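Local coordinates for protein minor fimbrium subunit Mfa5 (Porphyromonas gingivalis ATCC 33277, PDB 6TO1) that serves as an accessory subunit of the minor fimbriae, the surface pili that mediate biofilm formation and adhesion to host cells and other oral bacteria, at residues A[212-217]-A[302-307]; A[537-542]-A[609-614]; A[115-120]-A[519-524]. One frame throughout, in Å; residues are numbered along the deposited sequence. Where two conformers were deposited one is given.

Contact 1. Residues A[212-217]-A[302-307]; sequences GLKMAR and LPESKF
E304 and R217 meet through their charged ends, and almost all of the 82 Å² buried between 212-217 and 302-307 belongs to this pair. The two side chains approach from opposite directions, bridging backbones that stay well apart: the nearest CA atoms, those of K214 and F307, are 10.7 Å from each other. R217 presents the end of its guanidinium, and both terminal nitrogens converge on one carboxylate oxygen. NH1 of R217 lies 2.9 Å from OE2 of E304, with an N-H...O angle of 150°, while NH2 of R217 reaches the same OE2 of E304 at 3.1 Å along a more bent path. That oxygen sits at the edge of the guanidinium, in its plane. The carboxylate is not coplanar in return: the two planes stand 70° apart, and both nitrogens come to OE2 from above one and the same face. E304 gets there by a fully stretched chain, CG anti to the backbone N (chi1 -174°), from the 3-10 segment 304-306. A second positive charge is close, NZ of K214 being 4.3 Å from OE2 of E304, too long for a salt bridge; K214 also makes a cation-pi contact with Y309. R217 has another anionic partner, since its NE forms a salt bridge with E347 of helix 340-353, whose F350 touches both R217 and E304. In this surface contact of the von Willebrand factor type A domain, the guanidinium therefore joins two acids, and the flanking lysine would probably add to the electrostatic stabilisation of the E304 carboxylate.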
ATOM      1  N   GLY A 212     -17.383  28.243  19.129  1.00 15.57           N
ATOM      2  CA  GLY A 212     -16.152  27.715  18.584  1.00 18.44           C
ATOM      3  C   GLY A 212     -16.372  26.412  17.840  1.00 17.17           C
ATOM      4  O   GLY A 212     -15.867  26.222  16.733  1.00 17.76           O
ATOM      5  N   LEU A 213     -17.163  25.511  18.419  1.00 16.25           N
ATOM      6  CA  LEU A 213     -17.427  24.242  17.759  1.00 15.25           C
ATOM      7  C   LEU A 213     -18.274  24.416  16.503  1.00 17.81           C
ATOM      8  O   LEU A 213     -18.066  23.710  15.510  1.00 17.28           O
ATOM      9  CB  LEU A 213     -18.105  23.287  18.737  1.00 15.24           C
ATOM     10  CG  LEU A 213     -17.244  22.810  19.881  1.00 15.10           C
ATOM     11  CD1 LEU A 213     -18.050  22.075  20.928  1.00 17.03           C
ATOM     12  CD2 LEU A 213     -16.096  21.898  19.370  1.00 19.11           C
ATOM     13  N   LYS A 214     -19.247  25.338  16.526  1.00 14.12           N
ATOM     14  CA  LYS A 214     -20.051  25.597  15.340  1.00 16.15           C
ATOM     15  C   LYS A 214     -19.193  26.119  14.194  1.00 17.86           C
ATOM     16  O   LYS A 214     -19.341  25.677  13.052  1.00 17.75           O
ATOM     17  CB  LYS A 214     -21.171  26.585  15.671  1.00 17.77           C
ATOM     18  CG  LYS A 214     -21.934  27.096  14.450  1.00 15.39           C
ATOM     19  CD  LYS A 214     -22.674  25.994  13.711  1.00 16.81           C
ATOM     20  CE  LYS A 214     -23.400  26.550  12.470  1.00 19.81           C
ATOM     21  NZ  LYS A 214     -24.245  25.516  11.788  1.00 22.40           N
ATOM     22  N   MET A 215     -18.274  27.043  14.475  1.00 16.79           N
ATOM     23  CA  MET A 215     -17.386  27.504  13.411  1.00 18.05           C
ATOM     24  C   MET A 215     -16.519  26.368  12.868  1.00 17.65           C
ATOM     25  O   MET A 215     -16.288  26.273  11.651  1.00 17.38           O
ATOM     26  CB  MET A 215     -16.520  28.652  13.917  1.00 15.97           C
ATOM     27  CG  MET A 215     -15.660  29.214  12.803  1.00 22.50           C
ATOM     28  SD  MET A 215     -14.763  30.656  13.325  1.00 24.06           S
ATOM     29  CE  MET A 215     -16.044  31.893  13.053  1.00 22.99           C
ATOM     30  N   ALA A 216     -16.023  25.505  13.752  1.00 19.26           N
ATOM     31  CA  ALA A 216     -15.294  24.320  13.320  1.00 17.95           C
ATOM     32  C   ALA A 216     -16.145  23.432  12.413  1.00 18.32           C
ATOM     33  O   ALA A 216     -15.647  22.898  11.415  1.00 18.08           O
ATOM     34  CB  ALA A 216     -14.820  23.542  14.549  1.00 18.05           C
ATOM     35  N   ARG A 217     -17.436  23.263  12.738  0.86 17.70           N
ATOM     36  CA  ARG A 217     -18.303  22.469  11.874  0.86 17.15           C
ATOM     37  C   ARG A 217     -18.496  23.154  10.522  0.86 19.09           C
ATOM     38  O   ARG A 217     -18.521  22.487   9.482  0.86 19.56           O
ATOM     39  CB  ARG A 217     -19.659  22.218  12.536  0.86 17.35           C
ATOM     40  CG  ARG A 217     -19.592  21.400  13.779  0.86 20.10           C
ATOM     41  CD  ARG A 217     -20.938  20.761  14.093  0.86 18.37           C
ATOM     42  NE  ARG A 217     -22.026  21.709  14.286  0.86 18.98           N
ATOM     43  CZ  ARG A 217     -23.123  21.764  13.535  0.86 18.89           C
ATOM     44  NH1 ARG A 217     -24.078  22.627  13.836  0.86 17.35           N
ATOM     45  NH2 ARG A 217     -23.274  20.968  12.482  0.86 18.69           N
ATOM     46  N   LEU A 302     -30.657  18.490  22.320  1.00 19.33           N
ATOM     47  CA  LEU A 302     -31.617  19.136  21.448  1.00 17.47           C
ATOM     48  C   LEU A 302     -31.272  18.862  19.992  1.00 22.41           C
ATOM     49  O   LEU A 302     -30.095  18.718  19.636  1.00 20.56           O
ATOM     50  CB  LEU A 302     -31.638  20.637  21.665  1.00 19.75           C
ATOM     51  CG  LEU A 302     -31.919  21.183  23.057  1.00 22.04           C
ATOM     52  CD1 LEU A 302     -31.865  22.703  22.997  1.00 19.52           C
ATOM     53  CD2 LEU A 302     -33.276  20.713  23.493  1.00 25.23           C
ATOM     54  N   PRO A 303     -32.267  18.846  19.115  1.00 20.71           N
ATOM     55  CA  PRO A 303     -31.964  18.820  17.683  1.00 23.66           C
ATOM     56  C   PRO A 303     -31.267  20.092  17.221  1.00 22.01           C
ATOM     57  O   PRO A 303     -31.430  21.172  17.790  1.00 20.32           O
ATOM     58  CB  PRO A 303     -33.342  18.662  17.019  1.00 26.81           C
ATOM     59  CG  PRO A 303     -34.321  19.140  18.026  1.00 30.58           C
ATOM     60  CD  PRO A 303     -33.719  18.902  19.395  1.00 23.34           C
ATOM     61  N   GLU A 304     -30.504  19.958  16.140  1.00 20.88           N
ATOM     62  CA  GLU A 304     -29.809  21.107  15.570  1.00 25.65           C
ATOM     63  C   GLU A 304     -30.769  22.217  15.147  1.00 24.76           C
ATOM     64  O   GLU A 304     -30.412  23.398  15.205  1.00 22.47           O
ATOM     65  CB  GLU A 304     -28.951  20.608  14.396  1.00 20.84           C
ATOM     66  CG  GLU A 304     -28.046  21.658  13.793  1.00 18.75           C
ATOM     67  CD  GLU A 304     -27.183  21.085  12.692  1.00 27.41           C
ATOM     68  OE1 GLU A 304     -27.391  19.908  12.340  1.00 31.66           O
ATOM     69  OE2 GLU A 304     -26.287  21.795  12.212  1.00 24.58           O
ATOM     70  N   SER A 305     -31.997  21.872  14.744  1.00 21.75           N
ATOM     71  CA  SER A 305     -32.967  22.883  14.349  1.00 23.40           C
ATOM     72  C   SER A 305     -33.416  23.765  15.511  1.00 19.69           C
ATOM     73  O   SER A 305     -34.031  24.821  15.278  1.00 20.83           O
ATOM     74  CB  SER A 305     -34.183  22.192  13.708  1.00 25.92           C
ATOM     75  OG  SER A 305     -34.836  21.366  14.656  1.00 28.24           O
ATOM     76  N   LYS A 306     -33.090  23.399  16.737  1.00 20.93           N
ATOM     77  CA  LYS A 306     -33.468  24.207  17.886  1.00 22.16           C
ATOM     78  C   LYS A 306     -32.539  25.396  18.142  1.00 26.99           C
ATOM     79  O   LYS A 306     -32.894  26.268  18.944  1.00 23.72           O
ATOM     80  CB  LYS A 306     -33.539  23.308  19.122  1.00 21.30           C
ATOM     81  CG  LYS A 306     -34.935  22.767  19.396  1.00 38.04           C
ATOM     82  CD  LYS A 306     -35.675  23.779  20.283  1.00 33.76           C
ATOM     83  CE  LYS A 306     -36.992  23.284  20.715  1.00 32.66           C
ATOM     84  NZ  LYS A 306     -37.743  24.406  21.302  1.00 22.35           N
ATOM     85  N   PHE A 307     -31.364  25.465  17.518  1.00 21.19           N
ATOM     86  CA  PHE A 307     -30.464  26.576  17.775  1.00 20.86           C
ATOM     87  C   PHE A 307     -30.567  27.634  16.691  1.00 21.79           C
ATOM     88  O   PHE A 307     -30.705  27.323  15.501  1.00 24.46           O
ATOM     89  CB  PHE A 307     -29.013  26.110  17.897  1.00 19.57           C
ATOM     90  CG  PHE A 307     -28.745  25.306  19.124  1.00 19.74           C
ATOM     91  CD1 PHE A 307     -28.693  25.900  20.366  1.00 21.71           C
ATOM     92  CD2 PHE A 307     -28.554  23.934  19.039  1.00 19.32           C
ATOM     93  CE1 PHE A 307     -28.451  25.122  21.516  1.00 17.32           C
ATOM     94  CE2 PHE A 307     -28.310  23.180  20.143  1.00 19.31           C
ATOM     95  CZ  PHE A 307     -28.247  23.781  21.397  1.00 21.88           C
TER

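Contact 2. Residues A[537-542]-A[609-614]; sequences YVLVNK and KRYRFV
L539 is the first residue of 537-542 to touch 609-614, and it does so with a single methyl. Its CG lies anti to the backbone N (chi1 179°), and from there CD1 of L539 reaches CE1 and CD1 of the Y611 ring, coming within 3.6 Å of CE1 of Y611. CD1 of Y611 is almost as near to CD1 of L539, at 3.7 Å, so the contact is shared by two neighbouring ring carbons. The leucine crosses the ring at a slant, an apolar contact. L563 of strand 562-563 touches both residues, and I547 also packs on L539.

One residue further on, V540 points its side chain toward 609-614 and meets V614 tip to tip, CG2 of V540 standing 3.7 Å from CG2 of V614. In both valines chi1 (-62° in V540, -72° in V614) sets CG1 anti to the carbonyl carbon, which leaves CG2 between the backbone N and the carbonyl carbon, facing the partner. No hydrogen bond joins the two segments, and their CA atoms come no closer than 8.3 Å, between L539 and Y611, so these are not neighbouring paired strands. Strand 634-643 links them instead: it pairs parallel with 530-539 and antiparallel with 610-614, and its A640 and L643 touch V540 and Y611 respectively. All four contacting residues are buried, and the chemistry is purely apolar: two methyl-mediated contacts at successive positions of 537-542 join two strands of the mixed sheet that both pair with strand 634-643, consistent with a bend of the sheet there.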
ATOM      1  N   TYR A 537      27.102 -42.088 -36.454  1.00 23.41           N
ATOM      2  CA  TYR A 537      27.869 -43.089 -37.204  1.00 23.51           C
ATOM      3  C   TYR A 537      26.931 -44.240 -37.540  1.00 23.33           C
ATOM      4  O   TYR A 537      26.618 -45.074 -36.683  1.00 25.45           O
ATOM      5  CB  TYR A 537      29.069 -43.540 -36.382  1.00 19.54           C
ATOM      6  CG  TYR A 537      29.935 -42.378 -35.943  1.00 18.98           C
ATOM      7  CD1 TYR A 537      30.935 -41.896 -36.758  1.00 21.66           C
ATOM      8  CD2 TYR A 537      29.692 -41.701 -34.723  1.00 23.65           C
ATOM      9  CE1 TYR A 537      31.690 -40.832 -36.405  1.00 22.74           C
ATOM     10  CE2 TYR A 537      30.475 -40.634 -34.345  1.00 23.80           C
ATOM     11  CZ  TYR A 537      31.473 -40.199 -35.191  1.00 25.57           C
ATOM     12  OH  TYR A 537      32.278 -39.126 -34.885  1.00 24.39           O
ATOM     13  N   VAL A 538      26.473 -44.276 -38.789  1.00 22.23           N
ATOM     14  CA  VAL A 538      25.363 -45.136 -39.164  1.00 24.79           C
ATOM     15  C   VAL A 538      25.694 -46.014 -40.366  1.00 24.27           C
ATOM     16  O   VAL A 538      26.589 -45.729 -41.160  1.00 23.13           O
ATOM     17  CB  VAL A 538      24.083 -44.304 -39.455  1.00 25.61           C
ATOM     18  CG1 VAL A 538      23.655 -43.525 -38.183  1.00 27.51           C
ATOM     19  CG2 VAL A 538      24.294 -43.367 -40.610  1.00 30.93           C
ATOM     20  N   LEU A 539      24.870 -47.036 -40.533  1.00 22.88           N
ATOM     21  CA  LEU A 539      25.088 -48.125 -41.468  1.00 25.17           C
ATOM     22  C   LEU A 539      24.328 -47.892 -42.763  1.00 35.27           C
ATOM     23  O   LEU A 539      23.146 -47.534 -42.740  1.00 30.60           O
ATOM     24  CB  LEU A 539      24.640 -49.439 -40.824  1.00 27.70           C
ATOM     25  CG  LEU A 539      24.755 -50.739 -41.637  1.00 28.52           C
ATOM     26  CD1 LEU A 539      26.235 -50.969 -41.904  1.00 26.47           C
ATOM     27  CD2 LEU A 539      24.139 -51.932 -40.942  1.00 30.29           C
ATOM     28  N   VAL A 540      25.017 -48.071 -43.891  1.00 25.33           N
ATOM     29  CA  VAL A 540      24.363 -48.146 -45.191  1.00 27.88           C
ATOM     30  C   VAL A 540      24.731 -49.476 -45.833  1.00 33.19           C
ATOM     31  O   VAL A 540      25.716 -50.134 -45.470  1.00 28.63           O
ATOM     32  CB  VAL A 540      24.726 -46.988 -46.135  1.00 28.11           C
ATOM     33  CG1 VAL A 540      24.282 -45.655 -45.556  1.00 25.51           C
ATOM     34  CG2 VAL A 540      26.235 -46.992 -46.430  1.00 27.10           C
ATOM     35  N   ASN A 541      23.930 -49.874 -46.808  1.00 32.08           N
ATOM     36  CA  ASN A 541      24.264 -51.081 -47.534  1.00 34.08           C
ATOM     37  C   ASN A 541      25.231 -50.769 -48.676  1.00 29.44           C
ATOM     38  O   ASN A 541      25.715 -49.643 -48.854  1.00 30.53           O
ATOM     39  CB  ASN A 541      22.991 -51.787 -48.026  1.00 28.99           C
ATOM     40  CG  ASN A 541      22.216 -50.986 -49.033  1.00 32.77           C
ATOM     41  OD1 ASN A 541      22.753 -50.094 -49.681  1.00 32.27           O
ATOM     42  ND2 ASN A 541      20.934 -51.316 -49.193  1.00 41.69           N
ATOM     43  N   LYS A 542      25.509 -51.836 -49.448  1.00 38.92           N
ATOM     44  CA  LYS A 542      26.331 -51.776 -50.655  1.00 36.70           C
ATOM     45  C   LYS A 542      25.980 -50.680 -51.633  1.00 36.82           C
ATOM     46  O   LYS A 542      26.839 -50.252 -52.405  1.00 38.40           O
ATOM     47  CB  LYS A 542      26.090 -53.035 -51.450  1.00 47.58           C
ATOM     48  CG  LYS A 542      26.399 -54.267 -50.820  1.00 56.17           C
ATOM     49  CD  LYS A 542      25.626 -55.425 -51.453  1.00 70.72           C
ATOM     50  CE  LYS A 542      25.908 -55.568 -52.916  1.00 67.98           C
ATOM     51  NZ  LYS A 542      24.702 -56.080 -53.701  1.00 68.54           N
ATOM     52  N   LYS A 609      32.992 -57.443 -36.677  1.00 33.39           N
ATOM     53  CA  LYS A 609      32.725 -56.897 -37.998  1.00 25.99           C
ATOM     54  C   LYS A 609      33.371 -55.530 -38.142  1.00 27.64           C
ATOM     55  O   LYS A 609      33.519 -54.780 -37.176  1.00 26.95           O
ATOM     56  CB  LYS A 609      31.222 -56.782 -38.239  1.00 29.57           C
ATOM     57  CG  LYS A 609      30.559 -58.069 -38.676  1.00 38.20           C
ATOM     58  CD  LYS A 609      29.089 -58.065 -38.275  1.00 41.23           C
ATOM     59  CE  LYS A 609      28.400 -59.391 -38.583  1.00 53.85           C
ATOM     60  NZ  LYS A 609      27.474 -59.253 -39.742  1.00 71.02           N
ATOM     61  N   ARG A 610      33.789 -55.219 -39.370  1.00 24.43           N
ATOM     62  CA  ARG A 610      34.469 -53.969 -39.658  1.00 24.47           C
ATOM     63  C   ARG A 610      33.722 -53.199 -40.736  1.00 26.53           C
ATOM     64  O   ARG A 610      33.213 -53.789 -41.698  1.00 23.71           O
ATOM     65  CB  ARG A 610      35.908 -54.207 -40.101  1.00 25.46           C
ATOM     66  CG  ARG A 610      36.675 -52.941 -40.303  1.00 32.80           C
ATOM     67  CD  ARG A 610      38.154 -53.214 -40.447  1.00 30.90           C
ATOM     68  NE  ARG A 610      38.737 -53.620 -39.169  1.00 32.79           N
ATOM     69  CZ  ARG A 610      39.533 -54.667 -39.006  1.00 37.68           C
ATOM     70  NH1 ARG A 610      39.855 -55.431 -40.038  1.00 45.60           N
ATOM     71  NH2 ARG A 610      40.004 -54.951 -37.801  1.00 41.29           N
ATOM     72  N   TYR A 611      33.670 -51.873 -40.562  1.00 21.97           N
ATOM     73  CA  TYR A 611      32.880 -50.972 -41.396  1.00 22.98           C
ATOM     74  C   TYR A 611      33.756 -49.826 -41.857  1.00 23.37           C
ATOM     75  O   TYR A 611      34.529 -49.265 -41.066  1.00 23.99           O
ATOM     76  CB  TYR A 611      31.656 -50.435 -40.609  1.00 24.17           C
ATOM     77  CG  TYR A 611      30.754 -51.537 -40.159  1.00 21.05           C
ATOM     78  CD1 TYR A 611      29.671 -51.934 -40.927  1.00 25.84           C
ATOM     79  CD2 TYR A 611      31.028 -52.248 -39.001  1.00 22.81           C
ATOM     80  CE1 TYR A 611      28.884 -52.985 -40.536  1.00 27.08           C
ATOM     81  CE2 TYR A 611      30.230 -53.287 -38.603  1.00 25.95           C
ATOM     82  CZ  TYR A 611      29.178 -53.649 -39.373  1.00 23.37           C
ATOM     83  OH  TYR A 611      28.392 -54.679 -38.973  1.00 29.80           O
ATOM     84  N   ARG A 612      33.629 -49.452 -43.132  1.00 19.85           N
ATOM     85  CA  ARG A 612      34.461 -48.394 -43.661  1.00 18.22           C
ATOM     86  C   ARG A 612      33.612 -47.215 -44.097  1.00 21.69           C
ATOM     87  O   ARG A 612      32.505 -47.386 -44.628  1.00 21.71           O
ATOM     88  CB  ARG A 612      35.331 -48.840 -44.841  1.00 22.50           C
ATOM     89  CG  ARG A 612      34.604 -49.154 -46.138  1.00 24.77           C
ATOM     90  CD  ARG A 612      34.887 -48.046 -47.130  1.00 31.78           C
ATOM     91  NE  ARG A 612      34.447 -48.331 -48.490  1.00 39.01           N
ATOM     92  CZ  ARG A 612      34.394 -47.420 -49.452  1.00 44.42           C
ATOM     93  NH1 ARG A 612      34.732 -46.158 -49.185  1.00 37.22           N
ATOM     94  NH2 ARG A 612      33.997 -47.765 -50.676  1.00 42.45           N
ATOM     95  N   PHE A 613      34.171 -46.033 -43.898  1.00 20.25           N
ATOM     96  CA  PHE A 613      33.482 -44.784 -44.190  1.00 22.31           C
ATOM     97  C   PHE A 613      33.204 -44.640 -45.676  1.00 25.38           C
ATOM     98  O   PHE A 613      34.071 -44.883 -46.525  1.00 26.63           O
ATOM     99  CB  PHE A 613      34.328 -43.600 -43.696  1.00 22.23           C
ATOM    100  CG  PHE A 613      33.728 -42.254 -43.994  1.00 20.07           C
ATOM    101  CD1 PHE A 613      32.720 -41.759 -43.180  1.00 24.93           C
ATOM    102  CD2 PHE A 613      34.115 -41.508 -45.090  1.00 25.12           C
ATOM    103  CE1 PHE A 613      32.130 -40.547 -43.455  1.00 22.47           C
ATOM    104  CE2 PHE A 613      33.520 -40.274 -45.368  1.00 31.41           C
ATOM    105  CZ  PHE A 613      32.524 -39.794 -44.523  1.00 25.21           C
ATOM    106  N   VAL A 614      31.997 -44.172 -45.992  1.00 22.61           N
ATOM    107  CA  VAL A 614      31.586 -43.931 -47.366  1.00 21.45           C
ATOM    108  C   VAL A 614      30.807 -42.624 -47.419  1.00 29.67           C
ATOM    109  O   VAL A 614      30.220 -42.180 -46.432  1.00 24.61           O
ATOM    110  CB  VAL A 614      30.719 -45.069 -47.944  1.00 24.14           C
ATOM    111  CG1 VAL A 614      31.559 -46.305 -48.210  1.00 34.58           C
ATOM    112  CG2 VAL A 614      29.556 -45.427 -47.011  1.00 27.08           C
TER

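Contact 3. Residues A[115-120]-A[519-524]; sequences LKITTK and LIFPRP
Side chains of two antiparallel sheets pack on each other here, consistent with a beta sandwich, and F521, in the segment that continues from strand 517-520 of one, inserts its ring against strand 110-119 of the other. The main partner is L115. Its CD2 methyl stands over the middle of the F521 ring, 3.9 Å from the centroid and only 6° off the ring normal, the geometry of a CH-pi contact. CB of L115 adds to it, lying 3.9 Å from CE1 of F521, and the two side chains cross at about a right angle. Further along the strand, CG1 of I117 approaches CZ of F521 at 4.3 Å, a looser apolar touch. Between them the backbone takes part: O of K116 is 3.7 Å from CE1 of F521, approaching the ring obliquely. In F521, chi1 of -72° puts CG anti to the carbonyl carbon and, with CB directed toward 115-120, carries the ring to L115.

No hydrogen bond crosses between the segments. The polar backbone of L115 and I117 is used within their own sheet, bonded to I467 and A465 of strand 463-473. V413 of strand 408-417 touches both L115 and F521, and V92 of strand 90-98 also meets F521, which places the ring among residues of both sheets. With 80 of the 150 Å² buried coming from F521, the contact is mainly apolar and probably rests on dispersion, with a CH-pi component, around one aromatic ring.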
ATOM      1  N   LEU A 115      10.143 -12.636 -11.426  1.00 21.87           N
ATOM      2  CA  LEU A 115       8.883 -11.901 -11.469  1.00 18.26           C
ATOM      3  C   LEU A 115       8.763 -11.141 -10.158  1.00 19.73           C
ATOM      4  O   LEU A 115       8.972 -11.718  -9.081  1.00 18.20           O
ATOM      5  CB  LEU A 115       7.689 -12.836 -11.648  1.00 19.94           C
ATOM      6  CG  LEU A 115       7.516 -13.380 -13.068  1.00 22.39           C
ATOM      7  CD1 LEU A 115       8.513 -14.544 -13.217  1.00 24.01           C
ATOM      8  CD2 LEU A 115       6.099 -13.800 -13.308  1.00 26.28           C
ATOM      9  N   LYS A 116       8.447  -9.853 -10.252  1.00 21.19           N
ATOM     10  CA  LYS A 116       8.516  -8.959  -9.105  1.00 22.31           C
ATOM     11  C   LYS A 116       7.251  -8.116  -9.032  1.00 19.94           C
ATOM     12  O   LYS A 116       6.784  -7.584 -10.048  1.00 19.55           O
ATOM     13  CB  LYS A 116       9.730  -8.057  -9.212  1.00 20.79           C
ATOM     14  CG  LYS A 116       9.910  -7.076  -8.061  1.00 27.52           C
ATOM     15  CD  LYS A 116      10.973  -6.027  -8.403  1.00 31.40           C
ATOM     16  CE  LYS A 116      12.386  -6.556  -8.281  1.00 48.78           C
ATOM     17  NZ  LYS A 116      13.402  -5.536  -8.693  1.00 54.62           N
ATOM     18  N   ILE A 117       6.713  -8.014  -7.824  1.00 22.17           N
ATOM     19  CA  ILE A 117       5.547  -7.204  -7.511  1.00 20.21           C
ATOM     20  C   ILE A 117       6.011  -6.149  -6.518  1.00 17.13           C
ATOM     21  O   ILE A 117       6.579  -6.490  -5.475  1.00 23.27           O
ATOM     22  CB  ILE A 117       4.412  -8.051  -6.906  1.00 20.84           C
ATOM     23  CG1 ILE A 117       4.023  -9.201  -7.825  1.00 21.51           C
ATOM     24  CG2 ILE A 117       3.201  -7.143  -6.628  1.00 22.51           C
ATOM     25  CD1 ILE A 117       3.142 -10.273  -7.098  1.00 22.46           C
ATOM     26  N   THR A 118       5.744  -4.883  -6.821  1.00 18.70           N
ATOM     27  CA  THR A 118       6.140  -3.780  -5.963  1.00 20.11           C
ATOM     28  C   THR A 118       4.902  -2.992  -5.550  1.00 16.53           C
ATOM     29  O   THR A 118       4.054  -2.655  -6.389  1.00 21.09           O
ATOM     30  CB  THR A 118       7.133  -2.847  -6.664  1.00 25.58           C
ATOM     31  OG1 THR A 118       8.298  -3.584  -7.026  1.00 27.95           O
ATOM     32  CG2 THR A 118       7.560  -1.734  -5.720  1.00 29.88           C
ATOM     33  N   THR A 119       4.799  -2.732  -4.261  1.00 19.57           N
ATOM     34  CA  THR A 119       3.735  -1.911  -3.705  1.00 22.52           C
ATOM     35  C   THR A 119       4.331  -0.588  -3.244  1.00 25.35           C
ATOM     36  O   THR A 119       5.455  -0.533  -2.742  1.00 23.69           O
ATOM     37  CB  THR A 119       3.054  -2.600  -2.521  1.00 19.37           C
ATOM     38  OG1 THR A 119       4.038  -2.958  -1.552  1.00 22.37           O
ATOM     39  CG2 THR A 119       2.314  -3.852  -2.965  1.00 22.38           C
ATOM     40  N   LYS A 120       3.559   0.485  -3.393  1.00 22.86           N
ATOM     41  CA  LYS A 120       3.993   1.784  -2.911  1.00 23.51           C
ATOM     42  C   LYS A 120       3.218   2.131  -1.642  1.00 20.85           C
ATOM     43  O   LYS A 120       2.989   1.267  -0.794  1.00 23.31           O
ATOM     44  CB  LYS A 120       3.834   2.836  -3.995  1.00 28.91           C
ATOM     45  CG  LYS A 120       4.739   2.509  -5.234  1.00 30.94           C
ATOM     46  N   LEU A 519      -2.781  -7.181 -13.802  1.00 21.62           N
ATOM     47  CA  LEU A 519      -1.607  -6.536 -14.356  1.00 19.96           C
ATOM     48  C   LEU A 519      -0.822  -7.589 -15.128  1.00 23.41           C
ATOM     49  O   LEU A 519      -0.657  -8.716 -14.664  1.00 22.50           O
ATOM     50  CB  LEU A 519      -0.725  -5.927 -13.284  1.00 20.41           C
ATOM     51  CG  LEU A 519      -1.216  -4.646 -12.587  1.00 22.09           C
ATOM     52  CD1 LEU A 519      -0.291  -4.373 -11.431  1.00 22.25           C
ATOM     53  CD2 LEU A 519      -1.237  -3.505 -13.562  1.00 24.47           C
ATOM     54  N   ILE A 520      -0.357  -7.226 -16.311  1.00 23.00           N
ATOM     55  CA  ILE A 520       0.355  -8.156 -17.186  1.00 18.40           C
ATOM     56  C   ILE A 520       1.844  -7.865 -17.083  1.00 20.19           C
ATOM     57  O   ILE A 520       2.276  -6.705 -17.167  1.00 23.04           O
ATOM     58  CB  ILE A 520      -0.150  -8.057 -18.632  1.00 24.61           C
ATOM     59  CG1 ILE A 520      -1.608  -8.536 -18.693  1.00 28.30           C
ATOM     60  CG2 ILE A 520       0.723  -8.915 -19.576  1.00 29.43           C
ATOM     61  CD1 ILE A 520      -2.205  -8.490 -20.068  1.00 49.71           C
ATOM     62  N   PHE A 521       2.630  -8.909 -16.875  1.00 20.48           N
ATOM     63  CA  PHE A 521       4.067  -8.736 -16.766  1.00 17.87           C
ATOM     64  C   PHE A 521       4.716  -8.497 -18.136  1.00 20.15           C
ATOM     65  O   PHE A 521       4.232  -8.985 -19.154  1.00 19.27           O
ATOM     66  CB  PHE A 521       4.715  -9.981 -16.154  1.00 19.24           C
ATOM     67  CG  PHE A 521       4.458 -10.167 -14.690  1.00 15.75           C
ATOM     68  CD1 PHE A 521       5.414  -9.802 -13.758  1.00 18.41           C
ATOM     69  CD2 PHE A 521       3.270 -10.715 -14.244  1.00 21.01           C
ATOM     70  CE1 PHE A 521       5.182  -9.988 -12.383  1.00 17.76           C
ATOM     71  CE2 PHE A 521       3.029 -10.892 -12.894  1.00 18.68           C
ATOM     72  CZ  PHE A 521       3.990 -10.519 -11.965  1.00 18.04           C
ATOM     73  N   PRO A 522       5.841  -7.793 -18.154  1.00 18.19           N
ATOM     74  CA  PRO A 522       6.665  -7.710 -19.365  1.00 21.56           C
ATOM     75  C   PRO A 522       7.182  -9.073 -19.804  1.00 21.86           C
ATOM     76  O   PRO A 522       7.183 -10.044 -19.044  1.00 21.67           O
ATOM     77  CB  PRO A 522       7.829  -6.806 -18.946  1.00 25.11           C
ATOM     78  CG  PRO A 522       7.472  -6.227 -17.626  1.00 30.07           C
ATOM     79  CD  PRO A 522       6.456  -7.110 -17.001  1.00 23.24           C
ATOM     80  N   ARG A 523       7.654  -9.117 -21.048  1.00 23.15           N
ATOM     81  CA  ARG A 523       8.008 -10.366 -21.725  1.00 23.62           C
ATOM     82  C   ARG A 523       9.494 -10.396 -22.056  1.00 19.13           C
ATOM     83  O   ARG A 523       9.915  -9.796 -23.060  1.00 22.33           O
ATOM     84  CB  ARG A 523       7.175 -10.510 -22.999  1.00 22.37           C
ATOM     85  CG  ARG A 523       5.667 -10.700 -22.764  1.00 25.27           C
ATOM     86  CD  ARG A 523       5.271 -12.167 -22.801  1.00 23.70           C
ATOM     87  NE  ARG A 523       5.357 -12.721 -24.160  1.00 21.18           N
ATOM     88  CZ  ARG A 523       4.420 -12.573 -25.090  1.00 26.59           C
ATOM     89  NH1 ARG A 523       3.313 -11.903 -24.813  1.00 26.75           N
ATOM     90  NH2 ARG A 523       4.585 -13.088 -26.298  1.00 26.71           N
ATOM     91  N   PRO A 524      10.315 -11.094 -21.267  1.00 18.76           N
ATOM     92  CA  PRO A 524      11.735 -11.215 -21.607  1.00 17.76           C
ATOM     93  C   PRO A 524      11.953 -11.976 -22.910  1.00 16.35           C
ATOM     94  O   PRO A 524      11.200 -12.893 -23.268  1.00 19.70           O
ATOM     95  CB  PRO A 524      12.327 -11.981 -20.412  1.00 19.57           C
ATOM     96  CG  PRO A 524      11.318 -11.831 -19.292  1.00 24.95           C
ATOM     97  CD  PRO A 524       9.993 -11.799 -20.010  1.00 19.87           C
TER

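In the fold
From the N terminus, the chain lays down 115-120 in strand 110-119 after strand 90-98, then passes through the von Willebrand factor type A domain, where contact 1 joins helix 209-220 to the loop between strands 296-298 and 326-327. Contact 3 closes only when 519-524 returns to 115-120, bringing the sheet that holds strand 110-119 onto the sheet that holds strand 517-520, so contact 1 is nested inside its long loop. Contact 2 follows in series, closing a shorter loop between strands 530-539 and 610-614 of the last modelled sheet. No contacts cross. Contacts 1 and 2 lie on opposite sides of the chain's centre, their centres 108 Å apart.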